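Local coordinates for heme-binding protein A (Haemophilus parasuis 29755, PDB 3TPA), which probably binds glutathione as an extracellular solute-binding protein of the family 5 type, at residues F101-D106 against S163-E168; N431-G434 against S438-T441. The protein carries 1 engineered substitution. All blocks are in the same frame, centred on the assembly; numbering follows the deposited sequence.

Contact 1. Residues F101-D106 against S163-E168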
# COMPACT_ATOMS: atom_id res chain seq x y z
N PHE A 101 20.03 4.90 2.02
CA PHE A 101 19.22 5.91 2.69
C PHE A 101 19.60 7.31 2.25
O PHE A 101 18.74 8.14 1.94
CB PHE A 101 19.37 5.80 4.22
CG PHE A 101 18.47 4.76 4.84
CD1 PHE A 101 17.33 5.14 5.53
CD2 PHE A 101 18.73 3.41 4.68
CE1 PHE A 101 16.51 4.20 6.09
CE2 PHE A 101 17.90 2.46 5.24
CZ PHE A 101 16.79 2.85 5.94
N GLN A 102 20.90 7.58 2.24
CA GLN A 102 21.37 8.95 2.05
C GLN A 102 21.20 9.46 0.61
O GLN A 102 21.00 10.65 0.41
CB GLN A 102 22.81 9.12 2.56
CG GLN A 102 22.92 9.09 4.11
CD GLN A 102 22.01 10.08 4.78
OE1 GLN A 102 21.09 9.71 5.51
NE2 GLN A 102 22.24 11.36 4.53
N ARG A 103 21.26 8.58 -0.38
CA ARG A 103 20.99 8.98 -1.75
C ARG A 103 19.67 9.74 -1.76
O ARG A 103 19.50 10.76 -2.44
CB ARG A 103 20.89 7.78 -2.69
CG ARG A 103 20.53 8.16 -4.11
CD ARG A 103 20.13 6.97 -4.97
NE ARG A 103 19.85 7.41 -6.33
CZ ARG A 103 19.66 6.61 -7.37
NH1 ARG A 103 19.72 5.29 -7.23
NH2 ARG A 103 19.42 7.15 -8.56
N GLN A 104 18.75 9.24 -0.94
CA GLN A 104 17.40 9.77 -0.86
C GLN A 104 17.29 11.00 0.03
O GLN A 104 16.70 11.99 -0.38
CB GLN A 104 16.45 8.67 -0.38
CG GLN A 104 16.58 7.37 -1.23
CD GLN A 104 15.45 6.40 -1.01
OE1 GLN A 104 14.28 6.77 -1.04
NE2 GLN A 104 15.80 5.14 -0.80
N ALA A 105 17.86 10.94 1.23
CA ALA A 105 17.62 11.97 2.25
C ALA A 105 18.48 13.22 2.10
O ALA A 105 18.12 14.30 2.58
CB ALA A 105 17.83 11.40 3.64
N ASP A 106 19.64 13.07 1.48
CA ASP A 106 20.61 14.14 1.36
C ASP A 106 20.56 14.70 -0.04
O ASP A 106 21.02 14.05 -0.97
CB ASP A 106 22.01 13.57 1.66
CG ASP A 106 23.12 14.60 1.48
OD1 ASP A 106 22.82 15.77 1.15
OD2 ASP A 106 24.31 14.23 1.68
N SER A 163 15.18 -0.75 -0.26
CA SER A 163 16.06 -1.84 -0.68
C SER A 163 17.50 -1.37 -0.59
O SER A 163 17.80 -0.20 -0.84
CB SER A 163 15.77 -2.23 -2.12
OG SER A 163 14.51 -2.87 -2.22
N ILE A 164 18.40 -2.29 -0.25
CA ILE A 164 19.80 -1.91 -0.06
C ILE A 164 20.59 -2.19 -1.33
O ILE A 164 20.67 -3.33 -1.80
CB ILE A 164 20.42 -2.66 1.13
CG1 ILE A 164 19.62 -2.39 2.42
CG2 ILE A 164 21.88 -2.29 1.31
CD1 ILE A 164 19.48 -0.92 2.77
N TYR A 165 21.13 -1.11 -1.90
CA TYR A 165 22.00 -1.15 -3.07
C TYR A 165 23.47 -1.33 -2.66
O TYR A 165 23.83 -1.23 -1.49
CB TYR A 165 21.93 0.19 -3.81
CG TYR A 165 20.60 0.52 -4.45
CD1 TYR A 165 20.49 0.64 -5.84
CD2 TYR A 165 19.45 0.72 -3.68
CE1 TYR A 165 19.26 0.96 -6.45
CE2 TYR A 165 18.25 1.03 -4.27
CZ TYR A 165 18.15 1.15 -5.65
OH TYR A 165 16.93 1.47 -6.21
N SER A 166 24.31 -1.58 -3.65
CA SER A 166 25.72 -1.79 -3.41
C SER A 166 26.46 -0.48 -3.62
O SER A 166 26.44 0.07 -4.71
CB SER A 166 26.28 -2.83 -4.38
OG SER A 166 27.70 -2.77 -4.40
N LYS A 167 27.12 0.03 -2.59
CA LYS A 167 27.91 1.24 -2.77
C LYS A 167 29.16 0.95 -3.59
O LYS A 167 29.63 1.79 -4.33
CB LYS A 167 28.28 1.87 -1.42
CG LYS A 167 29.08 3.17 -1.55
CD LYS A 167 29.47 3.72 -0.18
CE LYS A 167 30.00 5.15 -0.27
NZ LYS A 167 31.25 5.30 -1.05
N GLU A 168 29.71 -0.26 -3.46
CA GLU A 168 30.90 -0.60 -4.25
C GLU A 168 30.59 -0.48 -5.74
O GLU A 168 31.33 0.14 -6.51
CB GLU A 168 31.41 -2.01 -3.89
CG GLU A 168 32.66 -2.42 -4.66
CD GLU A 168 33.37 -3.61 -4.05
OE1 GLU A 168 32.72 -4.43 -3.35
OE2 GLU A 168 34.59 -3.73 -4.27

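Contact 2. Residues N431-G434 against S438-T441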
# COMPACT_ATOMS: atom_id res chain seq x y z
N ASN A 431 -3.81 17.33 9.20
CA ASN A 431 -4.02 17.11 7.79
C ASN A 431 -5.21 17.89 7.24
O ASN A 431 -5.84 17.49 6.27
CB ASN A 431 -4.12 15.60 7.52
CG ASN A 431 -2.78 14.91 7.71
OD1 ASN A 431 -1.77 15.39 7.23
ND2 ASN A 431 -2.77 13.79 8.42
N ILE A 432 -5.51 19.02 7.88
CA ILE A 432 -6.48 19.98 7.33
C ILE A 432 -5.80 21.33 7.12
O ILE A 432 -5.20 21.86 8.04
CB ILE A 432 -7.66 20.24 8.29
CG1 ILE A 432 -8.29 18.95 8.80
CG2 ILE A 432 -8.71 21.11 7.61
CD1 ILE A 432 -9.23 19.18 9.99
N PRO A 433 -5.87 21.88 5.90
CA PRO A 433 -6.42 21.28 4.68
C PRO A 433 -5.45 20.21 4.18
O PRO A 433 -4.24 20.43 4.26
CB PRO A 433 -6.46 22.45 3.68
CG PRO A 433 -6.20 23.70 4.50
CD PRO A 433 -5.37 23.25 5.66
N GLY A 434 -5.96 19.08 3.70
CA GLY A 434 -5.09 18.00 3.28
C GLY A 434 -5.82 16.68 3.19
O GLY A 434 -6.95 16.61 2.69
N SER A 438 -12.81 15.19 5.44
CA SER A 438 -13.98 15.51 6.26
C SER A 438 -13.78 16.72 7.20
O SER A 438 -14.75 17.33 7.63
CB SER A 438 -14.41 14.29 7.09
OG SER A 438 -13.52 14.06 8.17
N ARG A 439 -12.53 17.03 7.52
CA ARG A 439 -12.21 18.15 8.43
C ARG A 439 -12.59 17.88 9.87
O ARG A 439 -12.59 18.79 10.70
CB ARG A 439 -12.87 19.46 7.98
CG ARG A 439 -12.63 19.83 6.52
CD ARG A 439 -12.35 21.34 6.40
NE ARG A 439 -11.57 21.62 5.21
CZ ARG A 439 -10.74 22.63 5.07
NH1 ARG A 439 -10.57 23.50 6.06
NH2 ARG A 439 -10.09 22.77 3.94
N TRP A 440 -12.92 16.63 10.17
CA TRP A 440 -13.30 16.28 11.53
C TRP A 440 -12.08 16.18 12.44
O TRP A 440 -11.02 15.73 12.01
CB TRP A 440 -14.06 14.95 11.55
CG TRP A 440 -14.42 14.47 12.94
CD1 TRP A 440 -15.44 14.92 13.74
CD2 TRP A 440 -13.78 13.42 13.68
NE1 TRP A 440 -15.45 14.23 14.94
CE2 TRP A 440 -14.45 13.30 14.92
CE3 TRP A 440 -12.70 12.57 13.41
CZ2 TRP A 440 -14.07 12.38 15.88
CZ3 TRP A 440 -12.32 11.65 14.38
CH2 TRP A 440 -12.99 11.57 15.60
N THR A 441 -12.25 16.62 13.68
CA THR A 441 -11.20 16.49 14.70
C THR A 441 -11.84 16.27 16.06
O THR A 441 -12.96 16.72 16.30
CB THR A 441 -10.31 17.76 14.79
OG1 THR A 441 -10.99 18.78 15.54
CG2 THR A 441 -9.94 18.29 13.41

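Contact 1. Residues F101-D106 against S163-E168
F101 touches I164, and R103 touches Y165. In the first pair, the methyl CD1 of I164 comes to the edge of the F101 ring, near its plane, 4.5 Å from CE2 of F101. This is a loose apolar approach; the CA atoms of F101 and I164, the nearest pair, are 8.3 Å apart.

The second is best read along R103. Beyond CB, CG is anti to the backbone N (chi1 177°), and the next two torsions are also near 180°, a straight chain through CG and CD that brings the guanidinium to Y165. NE gives a hydrogen bond to Y111 O, and NH1 makes a salt bridge with D183. CE1 of Y165 lies at the edge of the guanidinium, near its plane, 4.4 Å from NH1 of R103; relative to the Y165 ring the approach is oblique, so the evidence is for loose contact and not for a stack. The far end of Y165, OH, is held by S22 OG and A24 N.

No hydrogen bond links the segments, and only 95 Å² is buried between them, yet all four touching residues are buried. F101 also meets L131 and V134 of strand 131-136, so helix 94-105 packs on both sheet and loop, consistent with the additional subdomain of family 5 solute-binding proteins.

Contact 2. Residues N431-G434 against S438-T441
I432 and R439 bring the backbones closest, their CA atoms 6.1 Å apart, in a loop that has a cis peptide bond before P433 and a left-handed conformation at R439 (phi 71°). No hydrogen bond crosses between the segments, so the evidence for the contact lies in side-chain packing.

I432 points at the other segment and divides its branches between two tasks. CG2 sits over one face of the R439 guanidinium, offset toward its rim, 3.3 Å above the plane and 3.4 Å from NH1 of R439. The other branch reaches the backbone: CD1 of I432 lies 3.5 Å from R439 O. R439 meets I432 by a bend at chi2 (-138°), which sends the rest of the chain across the isoleucine. Beyond it, CB of P433 meets NH2 of R439 at 3.7 Å, obliquely to the guanidinium. I432 and R439 contribute 88 and 72 of the 198 Å² buried.

The guanidinium also has a polar partner outside, for NH2 of R439 donates to R401 O at the end of helix 393-401. N431 ND2 hydrogen-bonds F424 O of helix 420-427, while W440 turns from the contact to meet helix 458-475 and F445 of helix 443-453. Along the chain the loop joins helices 420-427 and 443-453, and S438 bonds T278, just past strand 261-276.

How the contacts relate
Followed from the N terminus, the chain first closes contact 1, returning at 163-168 to helix 94-105 after 56 intervening residues that include strands 131-136 and 141-146. It then runs through strands 192-194, 202-207 and 220-225 and five strands of the six-stranded mixed sheet before contact 2 opens and closes a far shorter loop, with three residues between 431-434 and 438-441. The two are in series: neither nests in nor crosses the other. Contact 1 and contact 2 do not touch, their centres being about 35 Å apart. Contact 1 ties a helix to a distant loop near the five-stranded antiparallel sheet, whereas contact 2 shapes a local connection between helices 420-427 and 443-453.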